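Local structure of tyrosyl-DNA phosphodiesterase 2 (4F1H) at residues 21-33 / 227-239. The protein belongs to the endonuclease/exonuclease/phosphatase family, with the DNase I-like fold, and carries a bound magnesium ion. Numbering follows the deposited sequence.
Sequences DRARGLCSYLALY and IGMEKLDCGRYTS
T238 O receives the N-H of R22 NE at 2.8 Å, and the bond is almost straight (173°) and lies in the guanidinium plane, although the donor stands above the plane of the carbonyl. A bend at chi3 (38°) turns the head of R22 back to this oxygen, while its NH1 and NH2 reach the carbonyls of D15, L17 and D12, so a buried guanidinium has every nitrogen engaged. R236 brings NH2 to 3.8 Å from R22 NH1, its plane nearly perpendicular; that second charge is answered by a salt bridge to D15 and by N194 O. Within the DNase I-like fold, the contact lays helix 19-33 against the loop joining strands 220-227 and 243-249, and the R22 side chain lies about 9 Å from the bound magnesium ion. Further along, L232 spreads its two methyls over the helix backbone, CD1 on R22 CA and CD2 at 3.9 Å from G25 CA; L232 CD1 and T238 OG1 take up the space that a CB on G25 would need. T238 CG2 sits 3.6 Å from R22 O. The Y29 ring runs alongside I227, pointing the other way, with Y29 CE1 3.9 Å from I227 CB. Y29 OH, 3.3 Å from G228 CA, binds a water that also accepts a weak bond from G228 N.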
ATOM      1  N   ASP B  21       6.795 -31.825  18.962  1.00 24.19           N
ATOM      2  CA  ASP B  21       6.555 -31.044  20.182  1.00 23.25           C
ATOM      3  C   ASP B  21       5.817 -29.737  19.855  1.00 24.45           C
ATOM      4  O   ASP B  21       4.946 -29.285  20.617  1.00 23.74           O
ATOM      5  CB  ASP B  21       7.873 -30.709  20.881  1.00 28.41           C
ATOM      6  CG  ASP B  21       8.567 -31.937  21.444  1.00 39.68           C
ATOM      7  OD1 ASP B  21       7.853 -32.843  21.919  1.00 39.04           O
ATOM      8  OD2 ASP B  21       9.819 -31.983  21.412  1.00 50.09           O
ATOM      9  N   ARG B  22       6.180 -29.109  18.734  1.00 21.10           N
ATOM     10  CA  ARG B  22       5.500 -27.846  18.365  1.00 19.51           C
ATOM     11  C   ARG B  22       4.027 -28.051  17.940  1.00 18.66           C
ATOM     12  O   ARG B  22       3.150 -27.233  18.248  1.00 20.27           O
ATOM     13  CB  ARG B  22       6.343 -27.050  17.335  1.00 17.54           C
ATOM     14  CG  ARG B  22       7.664 -26.509  17.967  1.00 16.47           C
ATOM     15  CD  ARG B  22       8.730 -26.213  16.932  1.00 21.85           C
ATOM     16  NE  ARG B  22       8.079 -25.647  15.755  1.00 23.29           N
ATOM     17  CZ  ARG B  22       8.383 -25.961  14.500  1.00 22.71           C
ATOM     18  NH1 ARG B  22       9.359 -26.815  14.202  1.00 22.71           N
ATOM     19  NH2 ARG B  22       7.684 -25.414  13.537  1.00 20.89           N
ATOM     20  N   ALA B  23       3.713 -29.176  17.288  1.00 17.71           N
ATOM     21  CA  ALA B  23       2.326 -29.479  16.935  1.00 19.53           C
ATOM     22  C   ALA B  23       1.501 -29.709  18.197  1.00 18.83           C
ATOM     23  O   ALA B  23       0.322 -29.329  18.257  1.00 17.89           O
ATOM     24  CB  ALA B  23       2.250 -30.714  16.028  1.00 19.28           C
ATOM     25  N   ARG B  24       2.126 -30.343  19.186  1.00 18.56           N
ATOM     26  CA  ARG B  24       1.484 -30.517  20.485  1.00 23.17           C
ATOM     27  C   ARG B  24       1.196 -29.171  21.130  1.00 18.71           C
ATOM     28  O   ARG B  24       0.135 -28.966  21.761  1.00 20.13           O
ATOM     29  CB  ARG B  24       2.369 -31.379  21.393  1.00 27.41           C
ATOM     30  CG  ARG B  24       1.851 -32.782  21.589  1.00 45.38           C
ATOM     31  CD  ARG B  24       2.597 -33.479  22.722  1.00 52.42           C
ATOM     32  NE  ARG B  24       4.019 -33.627  22.404  1.00 52.93           N
ATOM     33  CZ  ARG B  24       4.501 -34.548  21.565  1.00 58.33           C
ATOM     34  NH1 ARG B  24       5.811 -34.615  21.320  1.00 55.22           N
ATOM     35  NH2 ARG B  24       3.668 -35.403  20.969  1.00 56.34           N
ATOM     36  N   GLY B  25       2.141 -28.254  20.971  1.00 18.12           N
ATOM     37  CA  GLY B  25       1.950 -26.866  21.388  1.00 21.28           C
ATOM     38  C   GLY B  25       0.726 -26.234  20.739  1.00 22.78           C
ATOM     39  O   GLY B  25      -0.120 -25.632  21.409  1.00 19.89           O
ATOM     40  N   LEU B  26       0.620 -26.357  19.415  1.00 18.42           N
ATOM     41  CA  LEU B  26      -0.549 -25.815  18.745  1.00 18.49           C
ATOM     42  C   LEU B  26      -1.824 -26.451  19.291  1.00 17.79           C
ATOM     43  O   LEU B  26      -2.810 -25.765  19.507  1.00 18.35           O
ATOM     44  CB  LEU B  26      -0.449 -26.014  17.213  1.00 18.18           C
ATOM     45  CG  LEU B  26      -1.710 -25.687  16.416  1.00 20.81           C
ATOM     46  CD1 LEU B  26      -2.079 -24.212  16.527  1.00 20.51           C
ATOM     47  CD2 LEU B  26      -1.469 -26.080  14.930  1.00 22.72           C
ATOM     48  N   CYS B  27      -1.811 -27.766  19.493  1.00 18.63           N
ATOM     49  CA  CYS B  27      -3.016 -28.448  19.976  1.00 19.53           C
ATOM     50  C   CYS B  27      -3.427 -27.958  21.351  1.00 18.24           C
ATOM     51  O   CYS B  27      -4.639 -27.910  21.659  1.00 18.23           O
ATOM     52  CB  CYS B  27      -2.816 -29.958  20.022  1.00 19.23           C
ATOM     53  SG  CYS B  27      -2.796 -30.659  18.342  1.00 24.54           S
ATOM     54  N   SER B  28      -2.446 -27.592  22.176  0.71 18.85           N
ATOM     55  CA  SER B  28      -2.760 -27.035  23.508  0.71 19.95           C
ATOM     56  C   SER B  28      -3.507 -25.705  23.361  0.71 19.07           C
ATOM     57  O   SER B  28      -4.484 -25.433  24.074  0.71 18.37           O
ATOM     58  CB  SER B  28      -1.488 -26.846  24.333  0.71 21.35           C
ATOM     59  OG  SER B  28      -1.782 -26.291  25.614  0.71 22.87           O
ATOM     60  N   TYR B  29      -3.082 -24.884  22.398  1.00 16.54           N
ATOM     61  CA  TYR B  29      -3.811 -23.654  22.108  1.00 15.87           C
ATOM     62  C   TYR B  29      -5.202 -23.906  21.621  1.00 17.62           C
ATOM     63  O   TYR B  29      -6.130 -23.178  22.009  1.00 18.31           O
ATOM     64  CB  TYR B  29      -3.057 -22.704  21.132  1.00 16.41           C
ATOM     65  CG  TYR B  29      -1.918 -21.981  21.826  1.00 13.23           C
ATOM     66  CD1 TYR B  29      -2.151 -20.823  22.570  1.00 20.13           C
ATOM     67  CD2 TYR B  29      -0.622 -22.488  21.768  1.00 19.13           C
ATOM     68  CE1 TYR B  29      -1.084 -20.182  23.232  1.00 18.89           C
ATOM     69  CE2 TYR B  29       0.448 -21.872  22.413  1.00 19.42           C
ATOM     70  CZ  TYR B  29       0.206 -20.714  23.144  1.00 22.06           C
ATOM     71  OH  TYR B  29       1.288 -20.145  23.811  1.00 25.90           O
ATOM     72  N   LEU B  30      -5.383 -24.883  20.711  1.00 16.88           N
ATOM     73  CA  LEU B  30      -6.722 -25.203  20.227  1.00 15.50           C
ATOM     74  C   LEU B  30      -7.641 -25.691  21.340  1.00 19.58           C
ATOM     75  O   LEU B  30      -8.818 -25.328  21.363  1.00 19.13           O
ATOM     76  CB  LEU B  30      -6.656 -26.275  19.131  1.00 18.23           C
ATOM     77  CG  LEU B  30      -5.889 -25.804  17.899  1.00 18.86           C
ATOM     78  CD1 LEU B  30      -6.067 -26.872  16.776  1.00 25.56           C
ATOM     79  CD2 LEU B  30      -6.277 -24.417  17.400  1.00 23.18           C
ATOM     80  N   ALA B  31      -7.097 -26.472  22.277  1.00 18.86           N
ATOM     81  CA  ALA B  31      -7.894 -27.019  23.388  1.00 20.66           C
ATOM     82  C   ALA B  31      -8.338 -25.875  24.306  1.00 20.79           C
ATOM     83  O   ALA B  31      -9.462 -25.863  24.841  1.00 23.20           O
ATOM     84  CB  ALA B  31      -7.100 -28.035  24.146  1.00 17.71           C
ATOM     85  N   LEU B  32      -7.464 -24.888  24.462  1.00 16.16           N
ATOM     86  CA  LEU B  32      -7.797 -23.731  25.323  1.00 19.28           C
ATOM     87  C   LEU B  32      -8.765 -22.742  24.671  1.00 21.17           C
ATOM     88  O   LEU B  32      -9.781 -22.346  25.269  1.00 20.80           O
ATOM     89  CB  LEU B  32      -6.503 -23.029  25.767  1.00 18.29           C
ATOM     90  CG  LEU B  32      -6.697 -21.702  26.499  1.00 20.37           C
ATOM     91  CD1 LEU B  32      -7.509 -21.922  27.760  1.00 19.08           C
ATOM     92  CD2 LEU B  32      -5.319 -21.186  26.851  1.00 15.36           C
ATOM     93  N   TYR B  33      -8.464 -22.330  23.434  1.00 15.14           N
ATOM     94  CA  TYR B  33      -9.227 -21.283  22.777  1.00 18.78           C
ATOM     95  C   TYR B  33     -10.480 -21.773  22.048  1.00 16.63           C
ATOM     96  O   TYR B  33     -11.349 -20.967  21.754  1.00 18.97           O
ATOM     97  CB  TYR B  33      -8.338 -20.471  21.819  1.00 16.91           C
ATOM     98  CG  TYR B  33      -7.432 -19.522  22.600  1.00 15.73           C
ATOM     99  CD1 TYR B  33      -6.237 -19.975  23.167  1.00 18.27           C
ATOM    100  CD2 TYR B  33      -7.779 -18.189  22.779  1.00 16.45           C
ATOM    101  CE1 TYR B  33      -5.416 -19.102  23.926  1.00 16.25           C
ATOM    102  CE2 TYR B  33      -6.974 -17.325  23.527  1.00 18.13           C
ATOM    103  CZ  TYR B  33      -5.785 -17.800  24.083  1.00 15.69           C
ATOM    104  OH  TYR B  33      -4.962 -16.975  24.846  1.00 16.89           O
ATOM    105  N   ILE B 227      -0.893 -14.931  20.113  1.00 14.74           N
ATOM    106  CA  ILE B 227      -0.667 -16.116  20.956  1.00 15.11           C
ATOM    107  C   ILE B 227       0.593 -16.861  20.514  1.00 19.72           C
ATOM    108  O   ILE B 227       1.134 -16.607  19.430  1.00 16.89           O
ATOM    109  CB  ILE B 227      -1.890 -17.065  20.985  1.00 15.86           C
ATOM    110  CG1 ILE B 227      -2.281 -17.526  19.560  1.00 16.57           C
ATOM    111  CG2 ILE B 227      -3.088 -16.376  21.646  1.00 18.76           C
ATOM    112  CD1 ILE B 227      -3.523 -18.519  19.571  1.00 19.26           C
ATOM    113  N   GLY B 228       1.061 -17.779  21.353  1.00 19.16           N
ATOM    114  CA  GLY B 228       2.255 -18.556  21.063  1.00 20.19           C
ATOM    115  C   GLY B 228       3.535 -17.930  21.553  1.00 19.04           C
ATOM    116  O   GLY B 228       4.612 -18.397  21.195  1.00 20.12           O
ATOM    117  N   MET B 229       3.433 -16.868  22.332  0.53 21.06           N
ATOM    118  CA  MET B 229       4.606 -16.120  22.715  0.53 20.56           C
ATOM    119  C   MET B 229       5.114 -16.592  24.075  0.53 22.65           C
ATOM    120  O   MET B 229       5.385 -15.772  24.960  0.53 21.91           O
ATOM    121  CB  MET B 229       4.252 -14.639  22.736  0.53 18.38           C
ATOM    122  CG  MET B 229       2.719 -14.337  22.895  0.53 21.29           C
ATOM    123  SD  MET B 229       2.425 -13.205  21.547  0.53 47.06           S
ATOM    124  CE  MET B 229       3.601 -11.980  22.078  0.53 14.38           C
ATOM    125  N   GLU B 230       5.204 -17.917  24.230  1.00 21.22           N
ATOM    126  CA  GLU B 230       5.823 -18.545  25.383  1.00 24.99           C
ATOM    127  C   GLU B 230       6.543 -19.821  24.908  1.00 25.13           C
ATOM    128  O   GLU B 230       6.006 -20.585  24.099  1.00 26.08           O
ATOM    129  CB  GLU B 230       4.705 -18.884  26.365  1.00 30.74           C
ATOM    130  CG  GLU B 230       5.122 -19.397  27.704  1.00 39.20           C
ATOM    131  CD  GLU B 230       3.904 -19.705  28.549  1.00 39.04           C
ATOM    132  OE1 GLU B 230       3.556 -20.907  28.676  1.00 39.52           O
ATOM    133  OE2 GLU B 230       3.274 -18.737  29.039  1.00 34.22           O
ATOM    134  N   LYS B 231       7.752 -20.072  25.407  1.00 21.95           N
ATOM    135  CA  LYS B 231       8.452 -21.297  25.023  1.00 23.56           C
ATOM    136  C   LYS B 231       7.789 -22.557  25.521  1.00 26.56           C
ATOM    137  O   LYS B 231       7.256 -22.609  26.641  1.00 24.98           O
ATOM    138  CB  LYS B 231       9.892 -21.281  25.545  1.00 26.47           C
ATOM    139  CG  LYS B 231      10.779 -20.354  24.752  1.00 28.98           C
ATOM    140  CD  LYS B 231      12.234 -20.476  25.174  1.00 31.70           C
ATOM    141  CE  LYS B 231      13.093 -19.660  24.227  1.00 40.13           C
ATOM    142  NZ  LYS B 231      14.444 -19.376  24.797  1.00 47.01           N
ATOM    143  N   LEU B 232       7.853 -23.585  24.689  1.00 20.03           N
ATOM    144  CA  LEU B 232       7.379 -24.919  25.033  1.00 22.87           C
ATOM    145  C   LEU B 232       8.437 -25.622  25.875  1.00 23.50           C
ATOM    146  O   LEU B 232       9.545 -25.096  26.069  1.00 29.12           O
ATOM    147  CB  LEU B 232       7.135 -25.724  23.765  1.00 23.51           C
ATOM    148  CG  LEU B 232       6.103 -25.089  22.833  1.00 20.93           C
ATOM    149  CD1 LEU B 232       6.080 -25.810  21.453  1.00 21.89           C
ATOM    150  CD2 LEU B 232       4.712 -25.065  23.457  1.00 23.01           C
ATOM    151  N   ASP B 233       8.071 -26.803  26.374  1.00 29.37           N
ATOM    152  CA  ASP B 233       8.979 -27.611  27.185  1.00 31.54           C
ATOM    153  C   ASP B 233      10.293 -27.877  26.471  1.00 34.44           C
ATOM    154  O   ASP B 233      11.351 -27.894  27.104  1.00 36.05           O
ATOM    155  CB  ASP B 233       8.310 -28.932  27.584  1.00 36.22           C
ATOM    156  CG  ASP B 233       7.319 -28.767  28.727  1.00 51.86           C
ATOM    157  OD1 ASP B 233       7.382 -27.733  29.430  1.00 54.60           O
ATOM    158  OD2 ASP B 233       6.477 -29.673  28.925  1.00 56.43           O
ATOM    159  N   CYS B 234      10.236 -28.036  25.145  1.00 30.77           N
ATOM    160  CA  CYS B 234      11.430 -28.303  24.346  1.00 32.42           C
ATOM    161  C   CYS B 234      12.361 -27.099  24.193  1.00 33.38           C
ATOM    162  O   CYS B 234      13.453 -27.232  23.630  1.00 37.37           O
ATOM    163  CB  CYS B 234      11.045 -28.844  22.969  1.00 35.03           C
ATOM    164  SG  CYS B 234      10.196 -27.615  21.910  1.00 30.21           S
ATOM    165  N   GLY B 235      11.934 -25.932  24.674  1.00 28.87           N
ATOM    166  CA  GLY B 235      12.783 -24.751  24.674  1.00 23.96           C
ATOM    167  C   GLY B 235      12.686 -23.932  23.387  1.00 26.06           C
ATOM    168  O   GLY B 235      13.441 -22.980  23.183  1.00 30.88           O
ATOM    169  N   ARG B 236      11.749 -24.314  22.514  1.00 22.77           N
ATOM    170  CA  ARG B 236      11.442 -23.498  21.336  1.00 19.83           C
ATOM    171  C   ARG B 236       9.989 -23.032  21.366  1.00 21.35           C
ATOM    172  O   ARG B 236       9.157 -23.603  22.076  1.00 22.22           O
ATOM    173  CB  ARG B 236      11.693 -24.305  20.071  1.00 24.11           C
ATOM    174  CG  ARG B 236      13.113 -24.895  20.035  1.00 29.51           C
ATOM    175  CD  ARG B 236      13.427 -25.477  18.673  1.00 28.64           C
ATOM    176  NE  ARG B 236      13.769 -24.451  17.689  1.00 25.16           N
ATOM    177  CZ  ARG B 236      13.244 -24.416  16.467  1.00 25.00           C
ATOM    178  NH1 ARG B 236      13.605 -23.462  15.601  1.00 27.81           N
ATOM    179  NH2 ARG B 236      12.343 -25.335  16.107  1.00 28.23           N
ATOM    180  N   TYR B 237       9.697 -22.009  20.560  1.00 16.60           N
ATOM    181  CA  TYR B 237       8.317 -21.551  20.347  1.00 16.04           C
ATOM    182  C   TYR B 237       7.592 -22.472  19.382  1.00 17.19           C
ATOM    183  O   TYR B 237       8.205 -23.199  18.586  1.00 18.00           O
ATOM    184  CB  TYR B 237       8.315 -20.109  19.790  1.00 15.86           C
ATOM    185  CG  TYR B 237       8.927 -19.129  20.773  1.00 17.46           C
ATOM    186  CD1 TYR B 237       8.186 -18.665  21.862  1.00 21.45           C
ATOM    187  CD2 TYR B 237      10.244 -18.729  20.659  1.00 18.55           C
ATOM    188  CE1 TYR B 237       8.753 -17.806  22.794  1.00 25.14           C
ATOM    189  CE2 TYR B 237      10.817 -17.858  21.604  1.00 21.88           C
ATOM    190  CZ  TYR B 237      10.062 -17.410  22.650  1.00 22.12           C
ATOM    191  OH  TYR B 237      10.616 -16.547  23.593  1.00 24.02           O
ATOM    192  N   THR B 238       6.265 -22.413  19.421  1.00 14.68           N
ATOM    193  CA  THR B 238       5.464 -23.252  18.546  1.00 15.09           C
ATOM    194  C   THR B 238       5.831 -22.977  17.067  1.00 14.33           C
ATOM    195  O   THR B 238       5.919 -23.919  16.241  1.00 16.35           O
ATOM    196  CB  THR B 238       3.963 -22.934  18.783  1.00 15.27           C
ATOM    197  OG1 THR B 238       3.610 -23.325  20.125  1.00 19.17           O
ATOM    198  CG2 THR B 238       3.081 -23.688  17.808  1.00 16.60           C
ATOM    199  N   SER B 239       6.080 -21.701  16.764  1.00 14.12           N
ATOM    200  CA  SER B 239       6.450 -21.282  15.404  1.00 13.65           C
ATOM    201  C   SER B 239       7.331 -20.056  15.414  1.00 15.43           C
ATOM    202  O   SER B 239       7.459 -19.420  16.454  1.00 17.67           O
ATOM    203  CB  SER B 239       5.149 -20.915  14.695  1.00 18.04           C
ATOM    204  OG  SER B 239       5.391 -20.536  13.373  1.00 17.53           O
TER
HETATM  205  O   HOH W   1       1.095 -17.363  24.480  1.00 21.44           O
HETATM  206  O   HOH W   2       2.912 -21.959  24.522  1.00 30.20           O